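Local coordinates for sortase family protein (Clostridium perfringens, PDB 6IXZ) that probably works as a class C sortase, a cysteine transpeptidase of the kind that joins pilin subunits into pili, at residues Asn19-Lys22 against Asp23-Asp27; Ile64-Ser68 against Ile69-Leu73; Lys159-Asp163 against Lys164-Thr168. One frame throughout, in Å; residues are numbered along the deposited sequence.

All three contacts are local, each made within one continuous run of chain where a loop or turn leads into a regular element. Interaction 1 starts helix 23-41 at the periphery, its centre 26 Å from that of interaction 2 and 27 Å from that of interaction 3. Interactions 2 and 3 both belong to the sortase sheet and come within about 6 Å at their nearest atoms without touching. Interaction 2 lies nearer the probable catalytic centre: the side chain of Leu73 is about 11 Å from that of His110, the predicted proton donor or acceptor. Strand 165-173, which interaction 3 opens, later carries Cys172, the predicted acyl-thioester nucleophile.

Interaction 1 of 3, residues Asn19-Lys22 against Asp23-Asp27; sequences NNVK and DEEVD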
loop_
_atom_site.group_PDB
_atom_site.type_symbol
_atom_site.label_atom_id
_atom_site.label_comp_id
_atom_site.label_asym_id
_atom_site.label_seq_id
_atom_site.Cartn_x
_atom_site.Cartn_y
_atom_site.Cartn_z
ATOM N N ASN A 19 -16.068 -10.108 -3.148
ATOM C CA ASN A 19 -16.521 -11.307 -3.851
ATOM C C ASN A 19 -17.957 -11.209 -4.395
ATOM O O ASN A 19 -18.340 -11.994 -5.262
ATOM C CB ASN A 19 -16.375 -12.541 -2.957
ATOM C CG ASN A 19 -14.996 -13.171 -3.056
ATOM O OD1 ASN A 19 -14.104 -12.637 -3.715
ATOM N ND2 ASN A 19 -14.821 -14.320 -2.415
ATOM N N ASN A 20 -18.734 -10.245 -3.901
ATOM C CA ASN A 20 -20.139 -10.088 -4.310
ATOM C C ASN A 20 -20.420 -8.825 -5.120
ATOM O O ASN A 20 -21.577 -8.509 -5.392
ATOM C CB ASN A 20 -21.063 -10.088 -3.085
ATOM C CG ASN A 20 -21.159 -11.449 -2.420
ATOM O OD1 ASN A 20 -21.295 -12.482 -3.086
ATOM N ND2 ASN A 20 -21.091 -11.457 -1.093
ATOM N N VAL A 21 -19.374 -8.091 -5.485
ATOM C CA VAL A 21 -19.518 -6.948 -6.384
ATOM C C VAL A 21 -19.429 -7.412 -7.836
ATOM O O VAL A 21 -18.529 -8.171 -8.194
ATOM C CB VAL A 21 -18.417 -5.894 -6.137
ATOM C CG1 VAL A 21 -18.390 -4.866 -7.258
ATOM C CG2 VAL A 21 -18.629 -5.214 -4.795
ATOM N N LYS A 22 -20.319 -6.890 -8.675
ATOM C CA LYS A 22 -20.441 -7.344 -10.058
ATOM C C LYS A 22 -19.204 -7.058 -10.916
ATOM O O LYS A 22 -18.731 -5.915 -10.998
ATOM C CB LYS A 22 -21.674 -6.711 -10.708
ATOM C CG LYS A 22 -22.990 -7.116 -10.057
ATOM C CD LYS A 22 -23.108 -8.627 -9.864
ATOM C CE LYS A 22 -22.806 -9.055 -8.430
ATOM N NZ LYS A 22 -22.697 -10.535 -8.256
ATOM N N ASP A 23 -18.755 -8.084 -11.633
ATOM C CA ASP A 23 -17.568 -7.990 -12.491
ATOM C C ASP A 23 -17.472 -6.608 -13.146
ATOM O O ASP A 23 -16.453 -5.921 -13.050
ATOM C CB ASP A 23 -17.594 -9.078 -13.583
ATOM C CG ASP A 23 -17.768 -10.498 -13.019
ATOM O OD1 ASP A 23 -17.598 -10.708 -11.794
ATOM O OD2 ASP A 23 -18.066 -11.415 -13.819
ATOM N N GLU A 24 -18.558 -6.206 -13.792
ATOM C CA GLU A 24 -18.625 -4.930 -14.472
ATOM C C GLU A 24 -18.184 -3.802 -13.550
ATOM O O GLU A 24 -17.476 -2.883 -13.965
ATOM C CB GLU A 24 -20.056 -4.662 -14.953
ATOM C CG GLU A 24 -20.132 -3.746 -16.161
ATOM C CD GLU A 24 -19.962 -4.495 -17.472
ATOM O OE1 GLU A 24 -20.697 -4.190 -18.434
ATOM O OE2 GLU A 24 -19.101 -5.398 -17.539
ATOM N N GLU A 25 -18.685 -3.820 -12.322
ATOM C CA GLU A 25 -18.427 -2.711 -11.419
ATOM C C GLU A 25 -16.968 -2.702 -10.990
ATOM O O GLU A 25 -16.368 -1.645 -10.933
ATOM C CB GLU A 25 -19.361 -2.744 -10.208
ATOM C CG GLU A 25 -20.696 -2.064 -10.480
ATOM C CD GLU A 25 -21.172 -1.205 -9.317
ATOM O OE1 GLU A 25 -20.843 -1.528 -8.152
ATOM O OE2 GLU A 25 -21.890 -0.211 -9.571
ATOM N N VAL A 26 -16.400 -3.884 -10.740
ATOM C CA VAL A 26 -14.978 -4.012 -10.413
ATOM C C VAL A 26 -14.125 -3.486 -11.566
ATOM O O VAL A 26 -13.197 -2.695 -11.350
ATOM C CB VAL A 26 -14.572 -5.480 -10.132
ATOM C CG1 VAL A 26 -13.094 -5.561 -9.754
ATOM C CG2 VAL A 26 -15.449 -6.095 -9.041
ATOM N N ASP A 27 -14.441 -3.939 -12.786
ATOM C CA ASP A 27 -13.778 -3.458 -14.014
ATOM C C ASP A 27 -13.794 -1.948 -14.096
ATOM O O ASP A 27 -12.789 -1.311 -14.393
ATOM C CB ASP A 27 -14.469 -4.010 -15.269
ATOM C CG ASP A 27 -13.997 -5.409 -15.635
ATOM O OD1 ASP A 27 -13.195 -5.977 -14.877
ATOM O OD2 ASP A 27 -14.367 -5.909 -16.722
#
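The carbonyl oxygen of Lys22 and the side chain of Val21 join the loop 19-22 to the first turn of the helix that begins at Asp23. The polar part of the junction is almost entirely backbone. Val26 N donates to Lys22 O over 3.1 Å, with 158° at the hydrogen and the donor tilted 23° from the carbonyl plane, so the oxygen of the residue before the helix already takes part in the helical ladder. The next rung follows directly, Asp27 N to Asp23 O at 2.8 Å. Glu25 N also points to Lys22 O, but that pair is very short and bent, and its apparent strength is therefore doubtful.

Lys22 is the N-cap, and its side chain, bent in its second and third torsions, leads away from the helix. What closes the end instead is a hydrophobic staple, formed by the residue before the cap and the fourth residue of the helix: Val21 CG1 meets Val26 CG2 at 3.7 Å. With chi1 168°, Val21 holds CG1 opposite its own backbone N and directs it toward the first turn of the helix, where the same methyl also rests 3.8 Å from Glu25 CB, the two side chains crossing at about a right angle.

Three acids in succession, Asp23, Glu24 and Glu25, occupy the opening turn, an arrangement that would probably be favoured by the positive end of the helix dipole. Lys22 NZ does not pair with the nearest of them, lying 6.2 Å from Asp23 OD1. Further back, at the start of the loop, Asn19 OD1 receives a weak hydrogen bond from Lys137 NZ.

Interaction 2 of 3, residues Ile64-Ser68 against Ile69-Leu73; sequences IEIPS and INIKL
Ile66 lies side by side with Ile69 and with Ile71, pointing the same way as each. The tightest touch is between Ile66 CG2 and Ile69 CG1 at 3.3 Å, closer than carbons usually pack. Ile69 contributes to this squeeze by its torsion: at chi1 42° its CG1 is wedged between its own backbone N and carbonyl carbon, and the branch is thereby brought against Ile66. The partnership with Ile71 is easier, the two CB atoms 3.9 Å apart. On the same face, Ile64 CG2 passes slantwise over Leu73 CB at 4.2 Å. Phe131 of strand 130-135 and Leu169 of strand 165-173 touch both Ile64 and Ile66.

Outside this row runs the backbone ladder. Ile66 N donates to Ile71 O at 2.8 Å, and Ile64 exchanges bonds with Leu73 in both directions. The carbonyl of Ile66 is gripped twice, by Ile71 N at 3.1 Å and by Ile69 N at 3.2 Å, the donors arriving from opposite faces of its plane. At the turn, Asn70 N reaches Pro67 O at 3.0 Å, steeply above the carbonyl plane, and Asn70 ND2 adds a weak bond to the same oxygen.

The other face is polar at its margin. Glu65 and Lys72 run side by side, their CG atoms 4.0 Å apart, yet their charged ends stay separate; Glu65 OE2 is bonded instead to His134 NE2.

Asn70, with the positive phi of a left-handed conformation (56°), faces Ile66 together with Ile71. This is a G1 beta bulge closing a tight antiparallel hairpin, here the one formed by strands 60-66 and 71-77 of the sortase beta-barrel.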
loop_
_atom_site.group_PDB
_atom_site.type_symbol
_atom_site.label_atom_id
_atom_site.label_comp_id
_atom_site.label_asym_id
_atom_site.label_seq_id
_atom_site.Cartn_x
_atom_site.Cartn_y
_atom_site.Cartn_z
ATOM N N ILE A 64 -2.206 -7.216 2.161
ATOM C CA ILE A 64 -0.862 -7.576 1.795
ATOM C C ILE A 64 -0.441 -8.829 2.563
ATOM O O ILE A 64 -0.772 -8.994 3.738
ATOM C CB ILE A 64 0.126 -6.405 2.063
ATOM C CG1 ILE A 64 1.552 -6.786 1.680
ATOM C CG2 ILE A 64 0.074 -5.946 3.523
ATOM C CD1 ILE A 64 2.477 -5.593 1.542
ATOM N N GLU A 65 0.261 -9.727 1.876
ATOM C CA GLU A 65 0.893 -10.880 2.527
ATOM C C GLU A 65 2.400 -10.855 2.319
ATOM O O GLU A 65 2.864 -10.551 1.225
ATOM C CB GLU A 65 0.344 -12.192 1.962
ATOM C CG GLU A 65 -1.159 -12.337 2.029
ATOM C CD GLU A 65 -1.600 -13.702 1.534
ATOM O OE1 GLU A 65 -2.068 -14.507 2.361
ATOM O OE2 GLU A 65 -1.331 -14.014 0.354
ATOM N N ILE A 66 3.149 -11.079 3.396
ATOM C CA ILE A 66 4.608 -11.226 3.341
ATOM C C ILE A 66 4.994 -12.541 4.027
ATOM O O ILE A 66 5.198 -12.594 5.236
ATOM C CB ILE A 66 5.343 -10.047 4.033
ATOM C CG1 ILE A 66 4.742 -8.686 3.623
ATOM C CG2 ILE A 66 6.827 -10.078 3.698
ATOM C CD1 ILE A 66 5.397 -7.496 4.282
ATOM N N PRO A 67 5.123 -13.619 3.240
ATOM C CA PRO A 67 5.283 -14.981 3.816
ATOM C C PRO A 67 6.497 -15.155 4.737
ATOM O O PRO A 67 6.401 -15.725 5.836
ATOM C CB PRO A 67 5.406 -15.889 2.582
ATOM C CG PRO A 67 5.063 -15.067 1.392
ATOM C CD PRO A 67 5.085 -13.608 1.767
ATOM N N SER A 68 7.628 -14.607 4.329
ATOM C CA SER A 68 8.859 -14.829 5.031
ATOM C C SER A 68 8.783 -14.280 6.437
ATOM O O SER A 68 9.483 -14.764 7.325
ATOM C CB SER A 68 10.028 -14.199 4.261
ATOM O OG SER A 68 9.911 -12.788 4.205
ATOM N N ILE A 69 7.944 -13.266 6.653
ATOM C CA ILE A 69 7.789 -12.712 7.980
ATOM C C ILE A 69 6.363 -12.849 8.545
ATOM O O ILE A 69 6.017 -12.193 9.518
ATOM C CB ILE A 69 8.279 -11.249 8.046
ATOM C CG1 ILE A 69 7.839 -10.466 6.824
ATOM C CG2 ILE A 69 9.808 -11.190 8.151
ATOM C CD1 ILE A 69 8.096 -8.969 6.925
ATOM N N ASN A 70 5.567 -13.763 8.001
ATOM C CA ASN A 70 4.247 -14.053 8.595
ATOM C C ASN A 70 3.367 -12.792 8.726
ATOM O O ASN A 70 2.722 -12.569 9.750
ATOM C CB ASN A 70 4.415 -14.714 9.972
ATOM C CG ASN A 70 5.021 -16.118 9.875
ATOM O OD1 ASN A 70 5.372 -16.734 10.891
ATOM N ND2 ASN A 70 5.152 -16.620 8.657
ATOM N N ILE A 71 3.313 -11.990 7.678
ATOM C CA ILE A 71 2.454 -10.810 7.687
ATOM C C ILE A 71 1.268 -10.993 6.751
ATOM O O ILE A 71 1.414 -11.411 5.607
ATOM C CB ILE A 71 3.247 -9.556 7.305
ATOM C CG1 ILE A 71 4.161 -9.181 8.473
ATOM C CG2 ILE A 71 2.311 -8.414 6.901
ATOM C CD1 ILE A 71 5.029 -7.970 8.247
ATOM N N LYS A 72 0.083 -10.674 7.255
ATOM C CA LYS A 72 -1.139 -10.624 6.444
ATOM C C LYS A 72 -2.010 -9.501 7.012
ATOM O O LYS A 72 -2.489 -9.623 8.137
ATOM C CB LYS A 72 -1.891 -11.956 6.580
ATOM C CG LYS A 72 -3.014 -12.182 5.580
ATOM C CD LYS A 72 -3.758 -13.460 5.925
ATOM C CE LYS A 72 -5.164 -13.462 5.363
ATOM N NZ LYS A 72 -5.772 -14.825 5.403
ATOM N N LEU A 73 -2.104 -8.371 6.316
ATOM C CA LEU A 73 -2.718 -7.147 6.898
ATOM C C LEU A 73 -3.644 -6.463 5.876
ATOM O O LEU A 73 -3.335 -6.447 4.673
ATOM C CB LEU A 73 -1.628 -6.158 7.320
ATOM C CG LEU A 73 -0.748 -6.541 8.521
ATOM C CD1 LEU A 73 0.477 -5.668 8.618
ATOM C CD2 LEU A 73 -1.514 -6.531 9.826
#

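Interaction 3 of 3, residues Lys159-Asp163 against Lys164-Thr168; sequences KISDD and KDYVT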
loop_
_atom_site.group_PDB
_atom_site.type_symbol
_atom_site.label_atom_id
_atom_site.label_comp_id
_atom_site.label_asym_id
_atom_site.label_seq_id
_atom_site.Cartn_x
_atom_site.Cartn_y
_atom_site.Cartn_z
ATOM N N LYS A 159 8.992 8.918 -4.987
ATOM C CA LYS A 159 8.497 9.428 -6.275
ATOM C C LYS A 159 8.235 8.301 -7.278
ATOM O O LYS A 159 8.844 7.250 -7.209
ATOM C CB LYS A 159 9.513 10.385 -6.896
ATOM C CG LYS A 159 9.674 11.688 -6.115
ATOM C CD LYS A 159 10.825 12.521 -6.662
ATOM C CE LYS A 159 11.037 13.791 -5.844
ATOM N NZ LYS A 159 9.828 14.656 -5.839
ATOM N N ILE A 160 7.383 8.571 -8.259
ATOM C CA ILE A 160 7.166 7.612 -9.331
ATOM C C ILE A 160 8.421 7.591 -10.212
ATOM O O ILE A 160 9.098 8.613 -10.329
ATOM C CB ILE A 160 5.910 7.982 -10.117
ATOM C CG1 ILE A 160 4.702 7.869 -9.196
ATOM C CG2 ILE A 160 5.708 7.054 -11.321
ATOM C CD1 ILE A 160 3.525 8.697 -9.637
ATOM N N SER A 161 8.840 6.404 -10.631
ATOM C CA SER A 161 9.940 6.278 -11.594
ATOM C C SER A 161 9.365 5.883 -12.949
ATOM O O SER A 161 8.539 4.947 -13.024
ATOM C CB SER A 161 10.954 5.218 -11.148
ATOM O OG SER A 161 11.658 5.604 -9.976
ATOM N N ASP A 162 9.790 6.579 -14.012
ATOM C CA ASP A 162 9.355 6.221 -15.385
ATOM C C ASP A 162 9.669 4.758 -15.695
ATOM O O ASP A 162 10.705 4.238 -15.297
ATOM C CB ASP A 162 10.011 7.091 -16.472
ATOM C CG ASP A 162 9.786 8.582 -16.282
ATOM O OD1 ASP A 162 10.255 9.344 -17.156
ATOM O OD2 ASP A 162 9.186 9.010 -15.275
ATOM N N ASP A 163 8.728 4.088 -16.359
ATOM C CA ASP A 163 8.904 2.713 -16.809
ATOM C C ASP A 163 8.989 1.679 -15.678
ATOM O O ASP A 163 9.326 0.505 -15.936
ATOM C CB ASP A 163 10.134 2.583 -17.719
ATOM C CG ASP A 163 10.109 3.562 -18.865
ATOM O OD1 ASP A 163 9.012 3.813 -19.428
ATOM O OD2 ASP A 163 11.165 4.158 -19.131
ATOM N N LYS A 164 8.690 2.087 -14.439
ATOM C CA LYS A 164 8.748 1.137 -13.316
ATOM C C LYS A 164 7.401 0.974 -12.619
ATOM O O LYS A 164 6.610 1.923 -12.548
ATOM C CB LYS A 164 9.782 1.580 -12.292
ATOM C CG LYS A 164 11.179 1.826 -12.841
ATOM C CD LYS A 164 11.848 0.554 -13.315
ATOM C CE LYS A 164 13.173 0.875 -13.993
ATOM N NZ LYS A 164 14.304 0.056 -13.472
ATOM N N ASP A 165 7.207 -0.213 -12.039
ATOM C CA ASP A 165 6.039 -0.560 -11.260
ATOM C C ASP A 165 6.524 -0.934 -9.849
ATOM O O ASP A 165 7.075 -2.025 -9.626
ATOM C CB ASP A 165 5.280 -1.725 -11.935
ATOM C CG ASP A 165 4.038 -2.151 -11.158
ATOM O OD1 ASP A 165 3.165 -2.838 -11.726
ATOM O OD2 ASP A 165 3.921 -1.777 -9.979
ATOM N N TYR A 166 6.439 0.028 -8.920
ATOM C CA TYR A 166 7.026 -0.136 -7.589
ATOM C C TYR A 166 5.925 -0.041 -6.533
ATOM O O TYR A 166 4.979 0.756 -6.671
ATOM C CB TYR A 166 8.050 0.971 -7.255
ATOM C CG TYR A 166 9.394 0.941 -7.977
ATOM C CD1 TYR A 166 9.999 -0.261 -8.361
ATOM C CD2 TYR A 166 10.016 2.133 -8.338
ATOM C CE1 TYR A 166 11.222 -0.256 -9.030
ATOM C CE2 TYR A 166 11.239 2.148 -8.993
ATOM C CZ TYR A 166 11.848 0.946 -9.314
ATOM O OH TYR A 166 13.065 0.953 -9.938
ATOM N N VAL A 167 6.115 -0.792 -5.453
ATOM C CA VAL A 167 5.427 -0.552 -4.189
ATOM C C VAL A 167 6.498 -0.454 -3.109
ATOM O O VAL A 167 7.377 -1.330 -2.995
ATOM C CB VAL A 167 4.420 -1.661 -3.887
ATOM C CG1 VAL A 167 3.805 -1.492 -2.505
ATOM C CG2 VAL A 167 3.357 -1.696 -4.973
ATOM N N THR A 168 6.464 0.641 -2.349
ATOM C CA THR A 168 7.302 0.770 -1.164
ATOM C C THR A 168 6.526 0.474 0.135
ATOM O O THR A 168 5.359 0.902 0.333
ATOM C CB THR A 168 8.008 2.145 -1.090
ATOM O OG1 THR A 168 8.989 2.280 -2.137
ATOM C CG2 THR A 168 8.717 2.304 0.243
#
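Ser161 and Lys164 are the ends of a type II beta turn, and one backbone hydrogen bond fastens them. Lys164 N donates to Ser161 O over 3.2 Å, with 150° at the hydrogen, and approaches from above the carbonyl plane, not along a lone pair. Lys164 N is nearly as close to Asp162 O, but the angle is too poor for a bond. Asp163 is the third residue of the turn, and its positive phi of 68° is what a type II turn requires there.

Van der Waals contacts of the side chains come next. Ser161 CB touches Lys164 CG at 3.8 Å, and it is equally near Tyr166 CE2. In Lys164 the bend at chi2 -67° takes CG and CD past two carbonyl oxygens of the turn, Asp162 O at 3.5 Å from CG and Asp163 O at 3.6 Å from CD, before the end leads away.

The aromatic ring of Tyr166 is met in two different ways. Lys164 CB sits over one face, 3.6 Å above the ring plane and displaced toward the rim. Ser161 OG comes instead to the edge, close to the plane of the ring, 3.6 Å from Tyr166 CE2. Both end residues of the turn therefore touch the ring, one at a face and one at the edge.

The same ring has partners in both flanking strands, stacking edge-to-face with His104 and making a cation-pi contact with Arg185. Asp165 points away from the turn, where OD1 pairs with Arg188 and accepts from Gly100 N, and OD2 bonds to Tyr142 OH. The turn therefore delivers the chain into strand 165-173 between strands 103-109 and 180-188, while Ile160 and Asp162 touch Phe41 at the end of helix 23-41.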